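Local coordinates for protein putative short-chain dehydrogenase/reductase (Burkholderia xenovorans, PDB 5JY1) that binds nicotinamide-adenine-dinucleotide and, as a short-chain dehydrogenase/reductase, probably catalyses oxidation or reduction, perhaps of 3-oxoacyl substrates, at residues A[13-18]-A[141-146]; A[133-138]-A[180-185]; A[150-155]-A[255-260]; A[221-224]-A[229-232]. All blocks are in the same frame, centred on the assembly; numbering follows the deposited sequence.

A Rossmann-type sheet with helices on its faces shows how contacts distant in sequence can interlock. From the N terminus, segment 13-18, leading into strand 16-20, opens interaction 1, which closes where helix 113-141 gives way to strand 144-149. Before that closure, 133-138 has opened interaction 2, so the two cross; they also touch through a probable hydrogen bond from W143 N to M138 O. Interaction 2 closes at the end of helix 162-182, after 150-155 has opened interaction 3, and these cross as well. Interaction 3 closes only at 255-260, beyond the last strand. Nested inside it, interaction 4 joins the 221-224 loop to helix 227-239, and G255 O probably accepts from L221 N, linking the pair.

Interaction 1. Residues A[13-18]-A[141-146]; sequences EQRVAL and RRWGRI
The guanidinium of R15 lies flat over the indole of W143, the two planes only 11° apart and their centres 3.6 Å from each other. CZ sits above the five-membered ring in a cation-pi contact, while the chain, bent about the CB-CG bond (chi2 -70°), lays CD over the six-membered ring as a CH-pi partner, 4.1 Å from its centroid. R15 NH2 and W143 NE1 are 3.3 Å apart, but both are donors, so the approach belongs to the stack. Across the opposite face of the indole comes R145, its NH1 4.0 Å above the ring plane and bonded to G144 O. Both residues of the stack precede strands, 16-20 and 144-149, and the contact reaches across the end of strand 94-97 between them. Because stacking uses only the faces, the N-H groups can serve acidic partners: R15 NH1 makes a salt bridge with D93 and W143 NE1 donates to E241, an arrangement that probably stabilises the arginine charge.

Interaction 2. Residues A[133-138]-A[180-185]; sequences AAFVPM and SEWGRF
Beside the stacked rings of F135 and W182, R184 NH1 donates to E181 O at 2.8 Å, a bent bond (132°) that turns the arginine of the 3-10 segment 183-184 back to a carbonyl three residues earlier. The carbonyl is approached from above its plane, yet it lies near the plane of the guanidinium, one face of which rests on F185 CE2. R184 NH2 forms a salt bridge with E109 of the second subunit, whose carboxylate also accepts from W182 NE1.

Between the helices the contact is aromatic. F135 and W182 form an offset stack, the phenyl and five-membered ring centroids 4.2 Å apart with planes at 25°. F135 CD1 approaches W182 CE2 to 3.4 Å above the middle of the indole, and F135 CB lies over the six-membered ring as a CH-pi donor. With CG anti to the backbone N (chi1 171°), F135 reaches across from helix 113-141 to meet the tryptophan. Its far end, CZ, comes within 3.8 Å of F185 CE2; the two phenyl rings are inclined at 61°. I187 of the adjoining strand touches both F135 and W182. This buried three-ring cluster joins helices 113-141 and 162-182, the long pair that in many tetrameric short-chain dehydrogenases/reductases packs against its counterpart in a second subunit.

Interaction 3. Residues A[150-155]-A[255-260]; sequences YSIDTE and GGLHLP. With NAD (nicotinamide-adenine-dinucleotide), chain E.
I152 carries this contact, reaching from the loop beyond strand 144-149 of the Rossmann fold to the turn that follows the last strand, 250-253. From CB, the CG1 branch leaves anti to the backbone N (chi1 -173°) and continues extended, which carries CD1 out to the far segment. This tip does the touching: it meets H258 CA at 3.6 Å, and L257 CG at 4.0 Å. The methyl therefore rests on the backbone joining L257 to H258, within a type I turn from G256 to L259, and on the leucine branch beside it. The imidazole of H258 is engaged differently, with NE2 donating to T247 O of the third subunit and the ring stacked on H252.

The residues just before I152 face the cofactor. Y150 O lies 3.4 Å from NAD C6N, and S151 OG is equally near C5N, so both residues border the nicotinamide; Y164 and K168, hydrogen-bonded to NAD, lie nearby on helix 162-182. The same serine hydroxyl also accepts from D153 N at 3.0 Å, a capping bond ahead of the turn that leads into helix 153-156. Y150 OH donates to E155 OE2 across this turn. S151 O is gripped twice, by T154 N and by T154 OG1, the latter at 2.8 Å and almost in line with the C=O bond.

Interaction 4. Residues A[221-224]-A[229-232]; sequences LGRS and QDIG
S224 and D230 mark the nearest backbone approach, their CA atoms 9.2 Å apart: 221-224 is an irregular loop turned at G222 by a positive phi, while 229-232 is helical and includes a wider, pi-type turn. Side chains span that gap. R223 extends straight from CG to NE and meets D230 head-on from the opposite direction, in a two-pronged salt bridge. NH2 donates to D230 OD1 at 2.8 Å and NH1 to OD2 at 2.9 Å, both with N-H...O angles of 161°. The acceptors lie close to the guanidinium plane, but the carboxylate is twisted 38° from it, so OD1 is met from above the carboxylate plane and OD2 on its syn side, also tilted out of plane. Two nitrogens bound to two oxygens fix the rotation of both groups.

The carboxylate has further partners: OD2 accepts from D226 N, just ahead of helix 227-239, and OD1 pairs with R244 of the third subunit. With positive charge from two arginines around it, D230 is probably held firmly as an anion. The bridge thus ties the loop after helix 211-217 to the first turn of helix 227-239, at the interface with the third subunit.

Interaction 1. Residues A[13-18]-A[141-146]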
loop_
_atom_site.group_PDB
_atom_site.type_symbol
_atom_site.label_atom_id
_atom_site.label_comp_id
_atom_site.label_asym_id
_atom_site.label_seq_id
_atom_site.Cartn_x
_atom_site.Cartn_y
_atom_site.Cartn_z
ATOM N N GLU A 13 -28.072 -12.480 13.295
ATOM C CA GLU A 13 -29.164 -13.396 13.594
ATOM C C GLU A 13 -29.283 -14.459 12.509
ATOM O O GLU A 13 -29.095 -14.186 11.319
ATOM C CB GLU A 13 -30.481 -12.631 13.742
ATOM C CG GLU A 13 -30.661 -11.999 15.112
ATOM C CD GLU A 13 -31.962 -11.234 15.240
ATOM O OE1 GLU A 13 -32.778 -11.279 14.296
ATOM O OE2 GLU A 13 -32.167 -10.585 16.288
ATOM N N GLN A 14 -29.574 -15.687 12.942
ATOM C CA GLN A 14 -29.726 -16.860 12.082
ATOM C C GLN A 14 -28.452 -17.217 11.316
ATOM O O GLN A 14 -28.508 -18.007 10.369
ATOM C CB GLN A 14 -30.896 -16.697 11.105
ATOM C CG GLN A 14 -32.275 -16.831 11.762
ATOM C CD GLN A 14 -32.727 -15.556 12.438
ATOM O OE1 GLN A 14 -32.709 -14.483 11.836
ATOM N NE2 GLN A 14 -33.132 -15.664 13.698
ATOM N N ARG A 15 -27.298 -16.678 11.711
ATOM C CA ARG A 15 -26.019 -17.067 11.129
ATOM C C ARG A 15 -25.221 -17.926 12.109
ATOM O O ARG A 15 -25.413 -17.868 13.327
ATOM C CB ARG A 15 -25.199 -15.831 10.722
ATOM C CG ARG A 15 -25.870 -14.968 9.653
ATOM C CD ARG A 15 -25.905 -15.668 8.296
ATOM N NE ARG A 15 -26.633 -14.896 7.288
ATOM C CZ ARG A 15 -26.949 -15.346 6.074
ATOM N NH1 ARG A 15 -26.612 -16.573 5.698
ATOM N NH2 ARG A 15 -27.621 -14.575 5.237
ATOM N N VAL A 16 -24.319 -18.742 11.564
ATOM C CA VAL A 16 -23.488 -19.654 12.343
ATOM C C VAL A 16 -22.032 -19.292 12.080
ATOM O O VAL A 16 -21.641 -19.095 10.924
ATOM C CB VAL A 16 -23.772 -21.127 11.976
ATOM C CG1 VAL A 16 -22.919 -22.076 12.807
ATOM C CG2 VAL A 16 -25.258 -21.441 12.151
ATOM N N ALA A 17 -21.238 -19.178 13.148
ATOM C CA ALA A 17 -19.851 -18.741 13.061
ATOM C C ALA A 17 -18.934 -19.765 13.716
ATOM O O ALA A 17 -19.291 -20.380 14.720
ATOM C CB ALA A 17 -19.647 -17.361 13.730
ATOM N N LEU A 18 -17.750 -19.948 13.140
ATOM C CA LEU A 18 -16.701 -20.752 13.752
ATOM C C LEU A 18 -15.470 -19.874 13.934
ATOM O O LEU A 18 -14.970 -19.289 12.966
ATOM C CB LEU A 18 -16.383 -21.994 12.902
ATOM C CG LEU A 18 -15.367 -23.005 13.442
ATOM C CD1 LEU A 18 -15.611 -24.360 12.811
ATOM C CD2 LEU A 18 -13.914 -22.560 13.153
ATOM N N ARG A 141 -24.759 -22.454 -0.112
ATOM C CA ARG A 141 -25.755 -21.491 0.341
ATOM C C ARG A 141 -25.598 -20.131 -0.317
ATOM O O ARG A 141 -26.431 -19.245 -0.080
ATOM C CB ARG A 141 -25.677 -21.361 1.861
ATOM C CG ARG A 141 -26.166 -22.617 2.567
ATOM C CD ARG A 141 -25.673 -22.708 3.986
ATOM N NE ARG A 141 -26.181 -23.913 4.630
ATOM C CZ ARG A 141 -25.680 -25.133 4.433
ATOM N NH1 ARG A 141 -24.647 -25.313 3.610
ATOM N NH2 ARG A 141 -26.212 -26.178 5.055
ATOM N N ARG A 142 -24.555 -19.963 -1.139
ATOM C CA ARG A 142 -24.260 -18.694 -1.810
ATOM C C ARG A 142 -24.201 -17.539 -0.810
ATOM O O ARG A 142 -24.742 -16.457 -1.048
ATOM C CB ARG A 142 -25.278 -18.414 -2.919
ATOM C CG ARG A 142 -25.386 -19.520 -3.973
ATOM C CD ARG A 142 -24.094 -19.657 -4.758
ATOM N NE ARG A 142 -24.270 -20.285 -6.073
ATOM C CZ ARG A 142 -23.848 -21.507 -6.397
ATOM N NH1 ARG A 142 -23.233 -22.266 -5.505
ATOM N NH2 ARG A 142 -24.038 -21.969 -7.623
ATOM N N TRP A 143 -23.527 -17.772 0.317
ATOM C CA TRP A 143 -23.347 -16.733 1.334
ATOM C C TRP A 143 -22.192 -17.146 2.231
ATOM O O TRP A 143 -22.225 -18.232 2.819
ATOM C CB TRP A 143 -24.638 -16.535 2.163
ATOM C CG TRP A 143 -24.756 -15.165 2.857
ATOM C CD1 TRP A 143 -25.514 -14.106 2.448
ATOM C CD2 TRP A 143 -24.119 -14.748 4.085
ATOM N NE1 TRP A 143 -25.373 -13.051 3.327
ATOM C CE2 TRP A 143 -24.533 -13.421 4.342
ATOM C CE3 TRP A 143 -23.240 -15.362 4.981
ATOM C CZ2 TRP A 143 -24.094 -12.700 5.458
ATOM C CZ3 TRP A 143 -22.805 -14.654 6.089
ATOM C CH2 TRP A 143 -23.236 -13.329 6.323
ATOM N N GLY A 144 -21.193 -16.279 2.372
ATOM C CA GLY A 144 -20.090 -16.578 3.262
ATOM C C GLY A 144 -19.333 -15.332 3.655
ATOM O O GLY A 144 -19.261 -14.360 2.898
ATOM N N ARG A 145 -18.763 -15.368 4.861
ATOM C CA ARG A 145 -17.882 -14.319 5.367
ATOM C C ARG A 145 -16.676 -14.994 5.993
ATOM O O ARG A 145 -16.826 -15.781 6.935
ATOM C CB ARG A 145 -18.586 -13.434 6.406
ATOM C CG ARG A 145 -19.818 -12.729 5.884
ATOM C CD ARG A 145 -19.421 -11.524 5.032
ATOM N NE ARG A 145 -20.560 -10.709 4.630
ATOM C CZ ARG A 145 -21.321 -10.925 3.560
ATOM N NH1 ARG A 145 -21.088 -11.954 2.749
ATOM N NH2 ARG A 145 -22.331 -10.094 3.303
ATOM N N ILE A 146 -15.485 -14.705 5.470
ATOM C CA ILE A 146 -14.247 -15.223 6.036
ATOM C C ILE A 146 -13.434 -14.040 6.539
ATOM O O ILE A 146 -13.210 -13.077 5.796
ATOM C CB ILE A 146 -13.456 -16.052 5.006
ATOM C CG1 ILE A 146 -14.301 -17.265 4.583
ATOM C CG2 ILE A 146 -12.102 -16.496 5.581
ATOM C CD1 ILE A 146 -13.693 -18.107 3.455
#

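Interaction 2. Residues A[133-138]-A[180-185]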
loop_
_atom_site.group_PDB
_atom_site.type_symbol
_atom_site.label_atom_id
_atom_site.label_comp_id
_atom_site.label_asym_id
_atom_site.label_seq_id
_atom_site.Cartn_x
_atom_site.Cartn_y
_atom_site.Cartn_z
ATOM N N ALA A 133 -12.435 -25.891 3.820
ATOM C CA ALA A 133 -13.501 -26.707 4.400
ATOM C C ALA A 133 -14.796 -25.914 4.549
ATOM O O ALA A 133 -15.875 -26.414 4.205
ATOM C CB ALA A 133 -13.067 -27.276 5.750
ATOM N N ALA A 134 -14.705 -24.677 5.057
ATOM C CA ALA A 134 -15.894 -23.841 5.214
ATOM C C ALA A 134 -16.481 -23.440 3.866
ATOM O O ALA A 134 -17.691 -23.212 3.754
ATOM C CB ALA A 134 -15.547 -22.596 6.037
ATOM N N PHE A 135 -15.639 -23.364 2.834
ATOM C CA PHE A 135 -16.093 -23.047 1.485
ATOM C C PHE A 135 -17.225 -23.952 1.011
ATOM O O PHE A 135 -18.104 -23.504 0.269
ATOM C CB PHE A 135 -14.894 -23.149 0.535
ATOM C CG PHE A 135 -15.244 -23.059 -0.920
ATOM C CD1 PHE A 135 -15.513 -21.830 -1.513
ATOM C CD2 PHE A 135 -15.231 -24.202 -1.714
ATOM C CE1 PHE A 135 -15.801 -21.749 -2.868
ATOM C CE2 PHE A 135 -15.521 -24.127 -3.063
ATOM C CZ PHE A 135 -15.805 -22.915 -3.643
ATOM N N VAL A 136 -17.226 -25.223 1.409
ATOM C CA VAL A 136 -18.201 -26.169 0.869
ATOM C C VAL A 136 -19.613 -25.754 1.287
ATOM O O VAL A 136 -20.460 -25.539 0.406
ATOM C CB VAL A 136 -17.866 -27.612 1.280
ATOM C CG1 VAL A 136 -18.946 -28.585 0.807
ATOM C CG2 VAL A 136 -16.486 -27.998 0.729
ATOM N N PRO A 137 -19.934 -25.616 2.579
ATOM C CA PRO A 137 -21.288 -25.141 2.912
ATOM C C PRO A 137 -21.560 -23.706 2.472
ATOM O O PRO A 137 -22.717 -23.383 2.168
ATOM C CB PRO A 137 -21.351 -25.287 4.439
ATOM C CG PRO A 137 -19.923 -25.230 4.876
ATOM C CD PRO A 137 -19.171 -25.949 3.799
ATOM N N MET A 138 -20.541 -22.838 2.435
ATOM C CA MET A 138 -20.754 -21.458 2.003
ATOM C C MET A 138 -21.119 -21.390 0.526
ATOM O O MET A 138 -22.038 -20.658 0.137
ATOM C CB MET A 138 -19.506 -20.610 2.275
ATOM C CG MET A 138 -19.218 -20.356 3.735
ATOM S SD MET A 138 -17.672 -19.444 3.899
ATOM C CE MET A 138 -17.555 -19.263 5.675
ATOM N N SER A 180 -10.838 -12.744 -4.582
ATOM C CA SER A 180 -10.953 -12.606 -6.028
ATOM C C SER A 180 -11.833 -13.698 -6.625
ATOM O O SER A 180 -12.715 -13.420 -7.446
ATOM C CB SER A 180 -9.550 -12.643 -6.637
ATOM O OG SER A 180 -9.580 -12.692 -8.047
ATOM N N GLU A 181 -11.594 -14.955 -6.232
ATOM C CA GLU A 181 -12.270 -16.075 -6.883
ATOM C C GLU A 181 -13.647 -16.386 -6.307
ATOM O O GLU A 181 -14.542 -16.809 -7.053
ATOM C CB GLU A 181 -11.405 -17.339 -6.797
ATOM C CG GLU A 181 -10.033 -17.218 -7.447
ATOM C CD GLU A 181 -9.388 -18.591 -7.674
ATOM O OE1 GLU A 181 -8.167 -18.644 -7.954
ATOM O OE2 GLU A 181 -10.115 -19.605 -7.570
ATOM N N TRP A 182 -13.834 -16.241 -4.997
ATOM C CA TRP A 182 -15.038 -16.758 -4.356
ATOM C C TRP A 182 -16.151 -15.723 -4.253
ATOM O O TRP A 182 -17.263 -16.069 -3.832
ATOM C CB TRP A 182 -14.685 -17.319 -2.976
ATOM C CG TRP A 182 -13.852 -18.606 -3.050
ATOM C CD1 TRP A 182 -13.546 -19.339 -4.175
ATOM C CD2 TRP A 182 -13.258 -19.298 -1.950
ATOM N NE1 TRP A 182 -12.797 -20.452 -3.833
ATOM C CE2 TRP A 182 -12.597 -20.442 -2.475
ATOM C CE3 TRP A 182 -13.212 -19.065 -0.573
ATOM C CZ2 TRP A 182 -11.905 -21.342 -1.662
ATOM C CZ3 TRP A 182 -12.526 -19.953 0.234
ATOM C CH2 TRP A 182 -11.884 -21.087 -0.313
ATOM N N GLY A 183 -15.903 -14.489 -4.693
ATOM C CA GLY A 183 -16.970 -13.504 -4.739
ATOM C C GLY A 183 -18.127 -13.914 -5.624
ATOM O O GLY A 183 -19.258 -13.492 -5.382
ATOM N N ARG A 184 -17.879 -14.774 -6.622
ATOM C CA ARG A 184 -18.962 -15.214 -7.489
ATOM C C ARG A 184 -20.030 -15.979 -6.720
ATOM O O ARG A 184 -21.159 -16.109 -7.215
ATOM C CB ARG A 184 -18.405 -16.081 -8.632
ATOM C CG ARG A 184 -17.926 -17.486 -8.246
ATOM C CD ARG A 184 -17.343 -18.153 -9.489
ATOM N NE ARG A 184 -17.039 -19.590 -9.365
ATOM C CZ ARG A 184 -15.944 -20.077 -8.783
ATOM N NH1 ARG A 184 -15.052 -19.267 -8.234
ATOM N NH2 ARG A 184 -15.735 -21.390 -8.739
ATOM N N PHE A 185 -19.697 -16.495 -5.534
ATOM C CA PHE A 185 -20.654 -17.185 -4.680
ATOM C C PHE A 185 -21.138 -16.320 -3.523
ATOM O O PHE A 185 -21.704 -16.860 -2.570
ATOM C CB PHE A 185 -20.043 -18.465 -4.109
ATOM C CG PHE A 185 -19.624 -19.476 -5.147
ATOM C CD1 PHE A 185 -20.530 -19.960 -6.079
ATOM C CD2 PHE A 185 -18.327 -19.962 -5.159
ATOM C CE1 PHE A 185 -20.144 -20.919 -7.025
ATOM C CE2 PHE A 185 -17.933 -20.931 -6.098
ATOM C CZ PHE A 185 -18.844 -21.402 -7.030
#

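Interaction 3. Residues A[150-155]-A[255-260]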
loop_
_atom_site.group_PDB
_atom_site.type_symbol
_atom_site.label_atom_id
_atom_site.label_comp_id
_atom_site.label_asym_id
_atom_site.label_seq_id
_atom_site.Cartn_x
_atom_site.Cartn_y
_atom_site.Cartn_z
ATOM N N TYR A 150 -4.035 -10.943 10.296
ATOM C CA TYR A 150 -2.605 -10.836 10.051
ATOM C C TYR A 150 -2.067 -9.855 11.088
ATOM O O TYR A 150 -2.633 -9.762 12.185
ATOM C CB TYR A 150 -2.308 -10.460 8.586
ATOM C CG TYR A 150 -2.492 -9.009 8.178
ATOM C CD1 TYR A 150 -3.756 -8.431 8.119
ATOM C CD2 TYR A 150 -1.397 -8.237 7.797
ATOM C CE1 TYR A 150 -3.916 -7.102 7.724
ATOM C CE2 TYR A 150 -1.542 -6.930 7.407
ATOM C CZ TYR A 150 -2.797 -6.363 7.373
ATOM O OH TYR A 150 -2.924 -5.058 6.985
ATOM N N SER A 151 -0.984 -9.140 10.797
ATOM C CA SER A 151 -0.381 -8.310 11.823
ATOM C C SER A 151 0.343 -7.131 11.197
ATOM O O SER A 151 0.919 -7.234 10.108
ATOM C CB SER A 151 0.601 -9.112 12.691
ATOM O OG SER A 151 1.257 -8.260 13.625
ATOM N N ILE A 152 0.329 -6.010 11.922
ATOM C CA ILE A 152 1.151 -4.857 11.570
ATOM C C ILE A 152 2.628 -5.231 11.492
ATOM O O ILE A 152 3.396 -4.573 10.780
ATOM C CB ILE A 152 0.903 -3.715 12.584
ATOM C CG1 ILE A 152 1.603 -2.429 12.150
ATOM C CG2 ILE A 152 1.403 -4.107 13.965
ATOM C CD1 ILE A 152 1.275 -1.256 13.030
ATOM N N ASP A 153 3.043 -6.292 12.200
ATOM C CA ASP A 153 4.436 -6.739 12.127
ATOM C C ASP A 153 4.842 -7.123 10.709
ATOM O O ASP A 153 6.030 -7.030 10.361
ATOM C CB ASP A 153 4.665 -7.932 13.061
ATOM C CG ASP A 153 4.690 -7.548 14.537
ATOM O OD1 ASP A 153 4.619 -6.342 14.885
ATOM O OD2 ASP A 153 4.817 -8.480 15.355
ATOM N N THR A 154 3.891 -7.590 9.883
ATOM C CA THR A 154 4.213 -7.942 8.499
ATOM C C THR A 154 4.565 -6.725 7.673
ATOM O O THR A 154 5.173 -6.873 6.605
ATOM C CB THR A 154 3.046 -8.641 7.793
ATOM O OG1 THR A 154 1.979 -7.697 7.584
ATOM C CG2 THR A 154 2.533 -9.792 8.610
ATOM N N GLU A 155 4.153 -5.542 8.117
ATOM C CA GLU A 155 4.380 -4.304 7.394
ATOM C C GLU A 155 5.578 -3.528 7.922
ATOM O O GLU A 155 6.228 -2.807 7.153
ATOM C CB GLU A 155 3.107 -3.442 7.457
ATOM C CG GLU A 155 1.968 -4.076 6.664
ATOM C CD GLU A 155 0.571 -3.689 7.120
ATOM O OE1 GLU A 155 0.416 -3.166 8.245
ATOM O OE2 GLU A 155 -0.383 -3.952 6.348
ATOM N N GLY A 255 -6.107 1.317 17.130
ATOM C CA GLY A 255 -5.981 2.650 17.684
ATOM C C GLY A 255 -5.215 3.603 16.802
ATOM O O GLY A 255 -4.820 4.679 17.268
ATOM N N GLY A 256 -4.966 3.229 15.555
ATOM C CA GLY A 256 -4.183 4.049 14.653
ATOM C C GLY A 256 -2.702 3.740 14.609
ATOM O O GLY A 256 -1.965 4.463 13.932
ATOM N N LEU A 257 -2.245 2.682 15.291
ATOM C CA LEU A 257 -0.809 2.403 15.390
ATOM C C LEU A 257 -0.132 2.308 14.023
ATOM O O LEU A 257 1.041 2.679 13.891
ATOM C CB LEU A 257 -0.577 1.105 16.178
ATOM C CG LEU A 257 0.889 0.722 16.439
ATOM C CD1 LEU A 257 1.532 1.698 17.394
ATOM C CD2 LEU A 257 1.028 -0.698 16.966
ATOM N N HIS A 258 -0.849 1.840 12.997
ATOM C CA HIS A 258 -0.264 1.720 11.660
ATOM C C HIS A 258 0.277 3.044 11.127
ATOM O O HIS A 258 1.176 3.040 10.277
ATOM C CB HIS A 258 -1.308 1.150 10.696
ATOM C CG HIS A 258 -2.483 2.052 10.500
ATOM N ND1 HIS A 258 -2.570 2.923 9.438
ATOM C CD2 HIS A 258 -3.600 2.248 11.247
ATOM C CE1 HIS A 258 -3.684 3.630 9.543
ATOM N NE2 HIS A 258 -4.328 3.238 10.631
ATOM N N LEU A 259 -0.233 4.183 11.616
ATOM C CA LEU A 259 0.272 5.467 11.126
ATOM C C LEU A 259 1.694 5.739 11.606
ATOM O O LEU A 259 2.597 5.851 10.760
ATOM C CB LEU A 259 -0.707 6.592 11.489
ATOM C CG LEU A 259 -2.043 6.609 10.742
ATOM C CD1 LEU A 259 -2.980 7.673 11.353
ATOM C CD2 LEU A 259 -1.846 6.857 9.253
ATOM N N PRO A 260 1.980 5.848 12.917
ATOM C CA PRO A 260 3.377 6.080 13.320
ATOM C C PRO A 260 4.250 4.842 13.236
ATOM O O PRO A 260 5.479 4.978 13.286
ATOM C CB PRO A 260 3.257 6.560 14.774
ATOM C CG PRO A 260 2.019 5.870 15.270
ATOM C CD PRO A 260 1.077 5.845 14.090
HETATM P PA NAD E . -3.713 -15.542 22.201
HETATM O O1A NAD E . -2.348 -16.127 22.403
HETATM O O2A NAD E . -4.183 -14.680 23.364
HETATM O O5B NAD E . -4.839 -16.739 21.903
HETATM C C5B NAD E . -4.455 -17.738 21.025
HETATM C C4B NAD E . -5.575 -18.856 21.036
HETATM O O4B NAD E . -5.285 -19.732 20.135
HETATM C C3B NAD E . -5.511 -19.603 22.413
HETATM O O3B NAD E . -6.793 -19.737 22.944
HETATM C C2B NAD E . -4.908 -20.938 22.045
HETATM O O2B NAD E . -5.262 -21.994 23.064
HETATM C C1B NAD E . -5.442 -21.160 20.859
HETATM N N9A NAD E . -4.680 -22.145 20.114
HETATM C C8A NAD E . -3.350 -22.270 20.105
HETATM N N7A NAD E . -3.042 -23.280 19.317
HETATM C C5A NAD E . -4.180 -23.786 18.835
HETATM C C6A NAD E . -4.410 -24.859 17.972
HETATM N N6A NAD E . -3.581 -25.819 17.257
HETATM N N1A NAD E . -5.646 -25.173 17.635
HETATM C C2A NAD E . -6.697 -24.443 18.138
HETATM N N3A NAD E . -6.485 -23.405 18.984
HETATM C C4A NAD E . -5.197 -23.083 19.323
HETATM O O3 NAD E . -3.677 -14.657 20.808
HETATM P PN NAD E . -4.199 -13.132 20.551
HETATM O O1N NAD E . -3.193 -12.157 21.142
HETATM O O2N NAD E . -5.594 -12.849 21.138
HETATM O O5D NAD E . -4.191 -12.917 18.908
HETATM C C5D NAD E . -5.220 -13.526 18.130
HETATM C C4D NAD E . -4.968 -13.256 16.610
HETATM O O4D NAD E . -4.698 -11.968 16.408
HETATM C C3D NAD E . -3.717 -14.026 16.173
HETATM O O3D NAD E . -3.843 -14.480 14.910
HETATM C C2D NAD E . -2.605 -12.953 16.250
HETATM O O2D NAD E . -1.482 -13.410 15.388
HETATM C C1D NAD E . -3.204 -11.865 15.814
HETATM N N1N NAD E . -2.595 -10.644 16.317
HETATM C C2N NAD E . -2.824 -10.222 17.590
HETATM C C3N NAD E . -2.236 -9.051 18.073
HETATM C C7N NAD E . -2.480 -8.576 19.487
HETATM O O7N NAD E . -2.116 -7.464 19.840
HETATM N N7N NAD E . -3.129 -9.415 20.416
HETATM C C4N NAD E . -1.417 -8.320 17.251
HETATM C C5N NAD E . -1.191 -8.731 15.986
HETATM C C6N NAD E . -1.789 -9.905 15.506
#

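Interaction 4. Residues A[221-224]-A[229-232]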
loop_
_atom_site.group_PDB
_atom_site.type_symbol
_atom_site.label_atom_id
_atom_site.label_comp_id
_atom_site.label_asym_id
_atom_site.label_seq_id
_atom_site.Cartn_x
_atom_site.Cartn_y
_atom_site.Cartn_z
ATOM N N LEU A 221 -4.966 7.034 19.098
ATOM C CA LEU A 221 -6.073 7.063 20.049
ATOM C C LEU A 221 -5.611 6.951 21.493
ATOM O O LEU A 221 -6.439 7.087 22.401
ATOM C CB LEU A 221 -7.085 5.957 19.715
ATOM C CG LEU A 221 -7.977 6.346 18.522
ATOM C CD1 LEU A 221 -8.733 5.154 17.970
ATOM C CD2 LEU A 221 -8.968 7.445 18.954
ATOM N N GLY A 222 -4.319 6.733 21.727
ATOM C CA GLY A 222 -3.778 6.889 23.063
ATOM C C GLY A 222 -4.259 5.884 24.084
ATOM O O GLY A 222 -4.149 6.140 25.286
ATOM N N ARG A 223 -4.791 4.744 23.649
ATOM C CA ARG A 223 -5.218 3.722 24.592
ATOM C C ARG A 223 -5.021 2.348 23.968
ATOM O O ARG A 223 -4.922 2.207 22.750
ATOM C CB ARG A 223 -6.678 3.921 25.012
ATOM C CG ARG A 223 -7.654 3.613 23.909
ATOM C CD ARG A 223 -9.099 3.921 24.303
ATOM N NE ARG A 223 -9.940 3.772 23.123
ATOM C CZ ARG A 223 -10.442 2.608 22.741
ATOM N NH1 ARG A 223 -10.207 1.528 23.479
ATOM N NH2 ARG A 223 -11.185 2.522 21.645
ATOM N N SER A 224 -4.964 1.331 24.827
ATOM C CA SER A 224 -4.799 -0.049 24.386
ATOM C C SER A 224 -6.148 -0.670 24.034
ATOM O O SER A 224 -7.194 -0.265 24.553
ATOM C CB SER A 224 -4.116 -0.880 25.476
ATOM O OG SER A 224 -2.880 -0.301 25.862
ATOM N N GLN A 229 -14.525 -5.211 23.043
ATOM C CA GLN A 229 -15.114 -3.910 22.732
ATOM C C GLN A 229 -14.463 -3.236 21.535
ATOM O O GLN A 229 -15.124 -2.465 20.832
ATOM C CB GLN A 229 -15.019 -2.972 23.941
ATOM C CG GLN A 229 -16.021 -3.244 25.045
ATOM C CD GLN A 229 -15.982 -2.180 26.127
ATOM O OE1 GLN A 229 -16.089 -0.984 25.844
ATOM N NE2 GLN A 229 -15.811 -2.608 27.370
ATOM N N ASP A 230 -13.177 -3.495 21.289
ATOM C CA ASP A 230 -12.470 -2.808 20.206
ATOM C C ASP A 230 -12.254 -3.666 18.966
ATOM O O ASP A 230 -12.354 -3.147 17.853
ATOM C CB ASP A 230 -11.116 -2.286 20.700
ATOM C CG ASP A 230 -11.264 -1.138 21.683
ATOM O OD1 ASP A 230 -11.975 -0.170 21.342
ATOM O OD2 ASP A 230 -10.705 -1.216 22.798
ATOM N N ILE A 231 -11.948 -4.958 19.113
ATOM C CA ILE A 231 -11.747 -5.802 17.936
ATOM C C ILE A 231 -13.052 -6.458 17.506
ATOM O O ILE A 231 -13.342 -6.537 16.308
ATOM C CB ILE A 231 -10.653 -6.863 18.195
ATOM C CG1 ILE A 231 -9.420 -6.244 18.864
ATOM C CG2 ILE A 231 -10.277 -7.570 16.886
ATOM C CD1 ILE A 231 -8.782 -5.075 18.108
ATOM N N GLY A 232 -13.839 -6.922 18.477
ATOM C CA GLY A 232 -15.105 -7.580 18.230
ATOM C C GLY A 232 -15.980 -6.917 17.177
ATOM O O GLY A 232 -16.430 -7.566 16.232
#